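Local coordinates for vacuolar protein sorting-associated protein 54 (Mus musculus, PDB 3N1E) that probably serves in the GARP tethering complex, which takes part in retrograde transport from early and late endosomes to the trans-Golgi network, at residues Lys59-Thr62 and Lys63-Glu66; Thr77-Leu80 and Phe81-Ile84; Phe36-Leu39 and Leu40-Glu44; Asn85-Tyr88 and Lys89-Lys93. All blocks are in the same frame, centred on the assembly; numbering follows the deposited sequence. Where two conformers were deposited one is given.

Interaction 1: Lys59-Thr62 and Lys63-Glu66; sequences KQMT and KMHE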
# COMPACT_ATOMS: atom_id res chain seq x y z
N LYS A 59 9.57 0.33 5.24
CA LYS A 59 10.80 0.23 4.48
C LYS A 59 10.55 -0.47 3.13
O LYS A 59 11.04 -0.01 2.10
CB LYS A 59 11.90 -0.51 5.26
CG LYS A 59 13.26 -0.46 4.59
CD LYS A 59 14.40 -0.84 5.54
CE LYS A 59 15.68 -0.08 5.15
NZ LYS A 59 16.94 -0.89 5.11
N GLN A 60 9.78 -1.57 3.15
CA GLN A 60 9.52 -2.30 1.89
C GLN A 60 8.63 -1.53 0.92
O GLN A 60 8.84 -1.61 -0.29
CB GLN A 60 9.02 -3.73 2.13
CG GLN A 60 9.96 -4.57 2.97
CD GLN A 60 11.41 -4.53 2.50
OE1 GLN A 60 11.69 -4.70 1.33
NE2 GLN A 60 12.31 -4.24 3.42
N MET A 61 7.68 -0.76 1.45
CA MET A 61 6.83 0.11 0.65
C MET A 61 7.68 1.17 -0.05
O MET A 61 7.49 1.49 -1.23
CB MET A 61 5.78 0.79 1.54
CG MET A 61 4.74 -0.17 2.12
SD MET A 61 3.48 -0.50 0.90
CE MET A 61 4.54 -0.75 -0.51
N THR A 62 8.64 1.72 0.69
CA THR A 62 9.58 2.71 0.17
C THR A 62 10.44 2.10 -0.93
O THR A 62 10.64 2.69 -1.98
CB THR A 62 10.49 3.22 1.32
OG1 THR A 62 9.69 3.99 2.22
CG2 THR A 62 11.66 4.05 0.81
N LYS A 63 10.96 0.90 -0.67
CA LYS A 63 11.84 0.25 -1.63
C LYS A 63 11.06 -0.10 -2.90
O LYS A 63 11.59 -0.00 -4.01
CB LYS A 63 12.49 -1.00 -1.04
CG LYS A 63 13.58 -0.74 -0.04
CD LYS A 63 14.89 -0.29 -0.68
CE LYS A 63 16.00 -0.22 0.37
NZ LYS A 63 16.93 0.93 0.12
N MET A 64 9.80 -0.50 -2.72
CA MET A 64 8.94 -0.83 -3.86
C MET A 64 8.73 0.41 -4.72
O MET A 64 8.83 0.36 -5.95
CB MET A 64 7.59 -1.35 -3.40
CG MET A 64 6.72 -1.75 -4.57
SD MET A 64 5.12 -2.30 -4.06
CE MET A 64 4.19 -0.78 -3.96
N HIS A 65 8.49 1.55 -4.06
CA HIS A 65 8.24 2.79 -4.78
C HIS A 65 9.49 3.18 -5.57
O HIS A 65 9.40 3.58 -6.74
CB HIS A 65 7.88 3.89 -3.78
CG HIS A 65 7.56 5.21 -4.40
ND1 HIS A 65 8.52 6.17 -4.67
CD2 HIS A 65 6.38 5.74 -4.82
CE1 HIS A 65 7.95 7.22 -5.22
NE2 HIS A 65 6.66 6.99 -5.32
N GLU A 66 10.66 3.02 -4.95
CA GLU A 66 11.93 3.33 -5.62
C GLU A 66 12.16 2.44 -6.84
O GLU A 66 12.67 2.91 -7.89
CB GLU A 66 13.10 3.22 -4.63
CG GLU A 66 13.17 4.39 -3.66
CD GLU A 66 14.06 4.14 -2.45
OE1 GLU A 66 14.69 3.06 -2.37
OE2 GLU A 66 14.13 5.03 -1.58

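Interaction 2: Thr77-Leu80 and Phe81-Ile84; sequences TQML and FLRI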
# COMPACT_ATOMS: atom_id res chain seq x y z
N THR A 77 0.96 4.11 -10.71
CA THR A 77 1.70 4.00 -9.44
C THR A 77 0.74 4.31 -8.28
O THR A 77 0.75 3.65 -7.24
CB THR A 77 2.88 4.96 -9.39
OG1 THR A 77 3.86 4.54 -10.35
CG2 THR A 77 3.54 5.01 -8.00
N GLN A 78 -0.06 5.35 -8.46
CA GLN A 78 -1.12 5.66 -7.50
C GLN A 78 -2.10 4.49 -7.31
O GLN A 78 -2.43 4.07 -6.17
CB GLN A 78 -1.85 6.93 -7.97
CG GLN A 78 -1.03 8.19 -7.79
CD GLN A 78 -1.63 9.39 -8.53
OE1 GLN A 78 -2.49 9.23 -9.39
NE2 GLN A 78 -1.15 10.57 -8.22
N MET A 79 -2.55 3.90 -8.43
CA MET A 79 -3.48 2.76 -8.37
C MET A 79 -2.84 1.55 -7.68
O MET A 79 -3.52 0.84 -6.91
CB MET A 79 -3.99 2.36 -9.77
CG MET A 79 -4.78 3.41 -10.53
SD MET A 79 -6.27 4.00 -9.71
CE MET A 79 -5.68 5.49 -8.91
N LEU A 80 -1.54 1.31 -7.94
CA LEU A 80 -0.82 0.22 -7.32
C LEU A 80 -0.81 0.40 -5.81
O LEU A 80 -1.11 -0.55 -5.07
CB LEU A 80 0.61 0.15 -7.84
CG LEU A 80 1.57 -0.78 -7.13
CD1 LEU A 80 1.14 -2.24 -7.25
CD2 LEU A 80 3.01 -0.58 -7.66
N PHE A 81 -0.50 1.61 -5.37
CA PHE A 81 -0.44 1.87 -3.94
C PHE A 81 -1.79 1.81 -3.26
O PHE A 81 -1.85 1.42 -2.10
CB PHE A 81 0.36 3.15 -3.60
CG PHE A 81 1.83 2.88 -3.46
CD1 PHE A 81 2.39 2.59 -2.21
CD2 PHE A 81 2.63 2.84 -4.59
CE1 PHE A 81 3.77 2.29 -2.10
CE2 PHE A 81 3.99 2.54 -4.49
CZ PHE A 81 4.56 2.27 -3.24
N LEU A 82 -2.86 2.15 -3.98
CA LEU A 82 -4.20 1.94 -3.41
C LEU A 82 -4.50 0.46 -3.17
O LEU A 82 -5.09 0.12 -2.16
CB LEU A 82 -5.30 2.60 -4.26
CG LEU A 82 -5.21 4.12 -4.19
CD1 LEU A 82 -6.10 4.66 -5.32
CD2 LEU A 82 -5.69 4.70 -2.82
N ARG A 83 -4.06 -0.41 -4.09
CA ARG A 83 -4.23 -1.86 -3.92
C ARG A 83 -3.37 -2.42 -2.78
O ARG A 83 -3.81 -3.28 -2.02
CB ARG A 83 -3.93 -2.63 -5.23
CG ARG A 83 -4.84 -2.21 -6.36
CD ARG A 83 -4.76 -3.13 -7.60
NE ARG A 83 -6.08 -3.05 -8.26
CZ ARG A 83 -6.40 -3.58 -9.44
NH1 ARG A 83 -5.49 -4.25 -10.16
NH2 ARG A 83 -7.63 -3.41 -9.92
N ILE A 84 -2.13 -1.97 -2.72
CA ILE A 84 -1.23 -2.36 -1.64
C ILE A 84 -1.85 -1.91 -0.31
O ILE A 84 -1.93 -2.69 0.64
CB ILE A 84 0.17 -1.68 -1.78
CG1 ILE A 84 0.93 -2.15 -3.03
CG2 ILE A 84 1.00 -1.88 -0.52
CD1 ILE A 84 0.91 -3.59 -3.31

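Interaction 3: Phe36-Leu39 and Leu40-Glu44; sequences FDKL and LSKYE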
# COMPACT_ATOMS: atom_id res chain seq x y z
N PHE A 36 2.70 -8.63 4.17
CA PHE A 36 1.78 -8.09 5.19
C PHE A 36 1.17 -9.19 6.05
O PHE A 36 1.04 -9.02 7.25
CB PHE A 36 0.67 -7.25 4.56
CG PHE A 36 1.17 -6.06 3.77
CD1 PHE A 36 2.43 -5.50 4.01
CD2 PHE A 36 0.35 -5.48 2.80
CE1 PHE A 36 2.90 -4.37 3.26
CE2 PHE A 36 0.77 -4.36 2.06
CZ PHE A 36 2.05 -3.79 2.30
N ASP A 37 0.79 -10.32 5.43
CA ASP A 37 0.22 -11.42 6.20
C ASP A 37 1.28 -11.94 7.17
O ASP A 37 0.99 -12.13 8.34
CB ASP A 37 -0.28 -12.56 5.29
CG ASP A 37 -0.64 -13.83 6.10
OD1 ASP A 37 -1.54 -13.75 6.95
OD2 ASP A 37 -0.01 -14.90 5.90
N LYS A 38 2.51 -12.12 6.69
CA LYS A 38 3.58 -12.66 7.53
C LYS A 38 3.86 -11.75 8.71
O LYS A 38 3.90 -12.21 9.86
CB LYS A 38 4.85 -12.85 6.71
CG LYS A 38 5.97 -13.46 7.49
CD LYS A 38 7.24 -13.48 6.67
CE LYS A 38 8.45 -13.14 7.53
NZ LYS A 38 8.51 -13.96 8.76
N LEU A 39 4.00 -10.46 8.42
CA LEU A 39 4.37 -9.49 9.46
C LEU A 39 3.23 -9.18 10.43
O LEU A 39 3.44 -9.21 11.65
CB LEU A 39 4.96 -8.22 8.84
CG LEU A 39 6.29 -8.36 8.10
CD1 LEU A 39 6.65 -7.07 7.37
CD2 LEU A 39 7.41 -8.79 9.09
N LEU A 40 2.05 -8.89 9.89
CA LEU A 40 0.93 -8.45 10.73
C LEU A 40 0.32 -9.58 11.58
O LEU A 40 -0.29 -9.29 12.60
CB LEU A 40 -0.13 -7.74 9.89
CG LEU A 40 0.39 -6.37 9.45
CD1 LEU A 40 -0.47 -5.78 8.32
CD2 LEU A 40 0.42 -5.39 10.65
N SER A 41 0.51 -10.83 11.16
CA SER A 41 0.04 -11.99 11.93
C SER A 41 0.78 -12.10 13.26
O SER A 41 0.31 -12.78 14.18
CB SER A 41 0.23 -13.30 11.15
OG SER A 41 -0.61 -13.35 10.01
N LYS A 42 1.96 -11.48 13.32
CA LYS A 42 2.84 -11.47 14.51
C LYS A 42 2.86 -10.12 15.24
O LYS A 42 3.61 -9.91 16.19
CB LYS A 42 4.28 -11.84 14.12
CG LYS A 42 4.52 -13.28 13.67
CD LYS A 42 5.98 -13.49 13.29
CE LYS A 42 6.34 -14.97 13.12
NZ LYS A 42 7.74 -15.17 12.61
N TYR A 43 2.06 -9.17 14.78
CA TYR A 43 2.14 -7.81 15.32
C TYR A 43 1.60 -7.76 16.74
O TYR A 43 0.52 -8.28 17.00
CB TYR A 43 1.31 -6.90 14.41
CG TYR A 43 1.13 -5.47 14.84
CD1 TYR A 43 2.22 -4.65 15.15
CD2 TYR A 43 -0.14 -4.91 14.91
CE1 TYR A 43 2.03 -3.31 15.52
CE2 TYR A 43 -0.34 -3.57 15.28
CZ TYR A 43 0.76 -2.78 15.58
OH TYR A 43 0.55 -1.46 15.93
N GLU A 44 2.35 -7.15 17.64
CA GLU A 44 1.83 -6.91 18.99
C GLU A 44 1.83 -5.41 19.24
O GLU A 44 2.74 -4.69 18.81
CB GLU A 44 2.63 -7.67 20.06
CG GLU A 44 2.48 -9.20 19.95
CD GLU A 44 1.05 -9.72 20.12
OE1 GLU A 44 0.40 -9.45 21.17
OE2 GLU A 44 0.58 -10.43 19.20

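Interaction 4: Asn85-Tyr88 and Lys89-Lys93; sequences NASY and KLHLK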
# COMPACT_ATOMS: atom_id res chain seq x y z
N ASN A 85 -2.32 -0.67 -0.25
CA ASN A 85 -2.98 -0.17 0.96
C ASN A 85 -4.20 -1.01 1.37
O ASN A 85 -4.43 -1.24 2.54
CB ASN A 85 -3.38 1.31 0.80
CG ASN A 85 -3.99 1.91 2.03
OD1 ASN A 85 -5.17 2.32 2.05
ND2 ASN A 85 -3.23 1.95 3.07
N ALA A 86 -4.97 -1.45 0.39
CA ALA A 86 -6.15 -2.25 0.69
C ALA A 86 -5.73 -3.58 1.34
O ALA A 86 -6.37 -4.03 2.27
CB ALA A 86 -6.94 -2.52 -0.59
N SER A 87 -4.66 -4.19 0.82
CA SER A 87 -4.12 -5.41 1.41
C SER A 87 -3.61 -5.18 2.83
O SER A 87 -3.89 -5.97 3.73
CB SER A 87 -2.98 -5.96 0.53
OG SER A 87 -2.32 -7.03 1.19
N TYR A 88 -2.84 -4.11 3.03
CA TYR A 88 -2.36 -3.76 4.34
C TYR A 88 -3.53 -3.63 5.35
O TYR A 88 -3.48 -4.21 6.45
CB TYR A 88 -1.56 -2.45 4.25
CG TYR A 88 -1.25 -1.82 5.58
CD1 TYR A 88 -2.02 -0.77 6.05
CD2 TYR A 88 -0.21 -2.29 6.37
CE1 TYR A 88 -1.74 -0.18 7.30
CE2 TYR A 88 0.09 -1.71 7.59
CZ TYR A 88 -0.68 -0.68 8.04
OH TYR A 88 -0.39 -0.09 9.26
N LYS A 89 -4.56 -2.90 4.98
CA LYS A 89 -5.71 -2.67 5.86
C LYS A 89 -6.40 -3.99 6.18
O LYS A 89 -6.82 -4.19 7.30
CB LYS A 89 -6.71 -1.70 5.25
CG LYS A 89 -6.17 -0.27 5.23
CD LYS A 89 -7.24 0.76 4.82
CE LYS A 89 -7.73 0.52 3.43
NZ LYS A 89 -8.86 1.48 3.16
N LEU A 90 -6.51 -4.89 5.19
CA LEU A 90 -7.22 -6.16 5.45
C LEU A 90 -6.46 -6.96 6.51
O LEU A 90 -7.07 -7.50 7.45
CB LEU A 90 -7.42 -6.95 4.13
CG LEU A 90 -8.04 -8.35 4.20
CD1 LEU A 90 -8.85 -8.63 2.91
CD2 LEU A 90 -6.95 -9.39 4.42
N HIS A 91 -5.13 -7.04 6.36
CA HIS A 91 -4.34 -7.82 7.30
C HIS A 91 -4.25 -7.16 8.67
O HIS A 91 -4.25 -7.85 9.69
CB HIS A 91 -2.96 -8.12 6.70
CG HIS A 91 -3.04 -9.06 5.54
ND1 HIS A 91 -3.38 -10.39 5.69
CD2 HIS A 91 -2.84 -8.86 4.22
CE1 HIS A 91 -3.40 -10.97 4.50
NE2 HIS A 91 -3.07 -10.06 3.59
N LEU A 92 -4.19 -5.81 8.68
CA LEU A 92 -4.14 -5.10 9.96
C LEU A 92 -5.49 -5.26 10.68
O LEU A 92 -5.51 -5.53 11.88
CB LEU A 92 -3.80 -3.61 9.76
CG LEU A 92 -3.80 -2.75 11.04
CD1 LEU A 92 -2.88 -3.29 12.15
CD2 LEU A 92 -3.33 -1.36 10.66
N LYS A 93 -6.59 -5.09 9.96
CA LYS A 93 -7.94 -5.27 10.53
C LYS A 93 -8.06 -6.68 11.15
O LYS A 93 -8.56 -6.80 12.28
CB LYS A 93 -9.02 -5.04 9.47
CG LYS A 93 -10.46 -4.93 10.05
CD LYS A 93 -11.34 -4.16 9.06
CE LYS A 93 -12.08 -5.08 8.13
NZ LYS A 93 -13.43 -5.45 8.66

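Interaction 1: Lys59-Thr62 and Lys63-Glu66
The shortest sound polar bond between Lys59-Thr62 and Lys63-Glu66 runs from Met64 N to Gln60 O, 2.8 Å, one of four successive i to i+4 bonds of an unbroken alpha helix. This is the C-terminal half of helix 52-68, in the all-helical C-terminal domain of Vps54, and it illustrates amphipathic patterning: each flank of the same two turns carries its own chemistry. On the inner flank, Met61 and Met64 lie side by side and point the same way. Met64 runs straight out as far as SD because its CG stands opposite the backbone N (chi1 -177°) and only the last bond bends; Met61 folds at both later torsions. Their methyls, Met61 CE and Met64 CE, come within 3.5 Å, tighter than normal carbon contact, but Met61 was modelled in two conformers and the closeness is therefore doubtful. Both thioethers rest on Phe81 and Ile84 of helix 74-98, while helix 17-40 supplies Met32 and Phe36 to Met61 and Leu28 to Met64. His65 faces another part of the fold, its NE2 hydrogen-bonded to Lys127 O and its ring meeting that of Phe69. The outer flank is charged. Lys63 lays CG 3.4 Å from Lys59 O, and its NZ makes a long salt bridge of 4.0 Å with Glu66 OE1. Thr62 and Glu66 also run alongside each other; in the conformer given for Thr62, its OG1 is hydrogen-bonded back to Cys58 O and its CG2 sits 3.6 Å from Glu66 OE2.

Interaction 2: Thr77-Leu80 and Phe81-Ile84
Thr77-Leu80 and Phe81-Ile84 form one regular alpha-helical run, closed by four i to i+4 bonds from Phe81 N to Thr77 O (3.0 Å) through Ile84 N to Leu80 O (2.9 Å). Phe81 turns the edge of its ring back along this run: Thr77 O lies in the ring plane, 3.3 Å from Phe81 CD2, so one carbonyl oxygen meets both the amide and the aromatic rim of the same residue. Thr77 CG2 lies off the ring plane, 4.1 Å from Phe81 CD2. Leu80 and Ile84 project in the same direction one turn apart, and their CD1 methyls approach to 4.2 Å. These residues form the buried side of helix 74-98, a central member of the domain's helical bundle: Phe81 and Ile84 pack on Met61 and Met64 of helix 52-68, while Leu80 and Ile84 reach Val29 of helix 17-40. A second apolar pair lies on another side of the helix. Met79, bent at chi2 (-59°) and again at the sulfur, brings its methyl round to Leu82, where Met79 CE lies 3.7 Å from Leu82 CD1. Leu82 also touches Leu132 in the loop beyond helix 107-124, and nearby Gln78 NE2 is hydrogen-bonded to Gly128 O.

Interaction 3: Phe36-Leu39 and Leu40-Glu44
Ser41 folds back on Asp37, whose carbonyl oxygen takes two bonds: Ser41 N reaches Asp37 O at 3.1 Å and Ser41 OG reaches Asp37 O at 2.6 Å, from opposite faces of the carbonyl plane. The hydroxyl gets there because it stands beside its own backbone N (chi1 -67°), leaning back along the helix. Ser41 was deposited in two conformers, so this second bond holds for the given one and is otherwise doubtful. Asp37 swings its carboxylate to the same side, placing OD1 3.2 Å from Ser41 OG. Leu40 also leans back, with CG 3.5 Å from Phe36 O and CD1 4.2 Å from Phe36 CB; the Phe36 ring itself heads on toward Ile84 and Ser87 of helix 74-98. On the outer side Lys42 is extended beyond CG, Lys38 bends at its last two torsions, and the chains cross with the like-charged Lys38 NZ and Lys42 NZ only 4.1 Å apart, a pairing that is probably unfavourable unless solvent screens it. Tyr43 points into the fold, its OH bound to Asp115 OD2 and its ring meeting Phe54. Lys42 N reaches Leu39 O at 3.2 Å from above the carbonyl plane, and Tyr43 N bonds weakly to Leu40 O, both spanning three residues instead of four. This shift to i to i+3 bonding is characteristic of a helix C-terminus, here that of helix 17-40, running out through a type I beta turn from Leu40 to Tyr43.

Interaction 4: Asn85-Tyr88 and Lys89-Lys93
Tyr88 and Leu92, one turn apart, are linked first through the backbone, Leu92 N to Tyr88 O at 2.8 Å, the shortest of the four i to i+4 bonds joining Asn85-Tyr88 to Lys89-Lys93. Their apolar contact follows from side chains that run alongside each other: CG lies opposite the backbone N in both (chi1 168° in Tyr88, 177° in Leu92), so they project together. Leu92 CD2 meets the phenol end obliquely, 3.8 Å from Tyr88 CZ and 3.5 Å from Tyr88 OH. That hydroxyl is buried and has no polar partner in the model, while the ring stacks on Tyr119. Helix 74-98 is here a central element of the bundle, with helix 107-124 supplying Tyr119 and helix 17-40 bordering another flank. On that flank polar contacts are mixed with packing on Phe36. Ser87 OG lies in the plane of the His91 ring, at its edge and 3.6 Å from CD2; rather than bonding to each other, Ser87 OG and His91 NE2 both hydrogen-bond to Asp33 OD1. This shared carboxylate may stabilise a positive charge on the imidazole. Leu90 CD2 sits 3.8 Å above the centre of one face of the same ring. Charge gathers toward the C-terminal tail. Lys89 packs its CG 3.3 Å from Asn85 O and bends at chi3, and its NZ makes a salt bridge with Glu138 and hydrogen bonds to Leu134 O and Asn135 O.

All four contacts are local, within a turn or so of helix, yet their side chains join three helices of one bundle. Interactions 1 and 2 share the apolar core, where Met61 and Met64 pack on Phe81 and Ile84. Interactions 2 and 4 follow directly on helix 74-98, where sulfur, aliphatic and phenyl packing gives way to a buried hydroxyl, a shared carboxylate and a lysine salt bridge. Interaction 3, farther from the centre of the chain, is the one that leaves helix; through Phe36 it touches each of the others, including Ser87 OG of interaction 4. Interactions 1 and 4 do not touch. Lysines mark the outer sides of interactions 1 and 3.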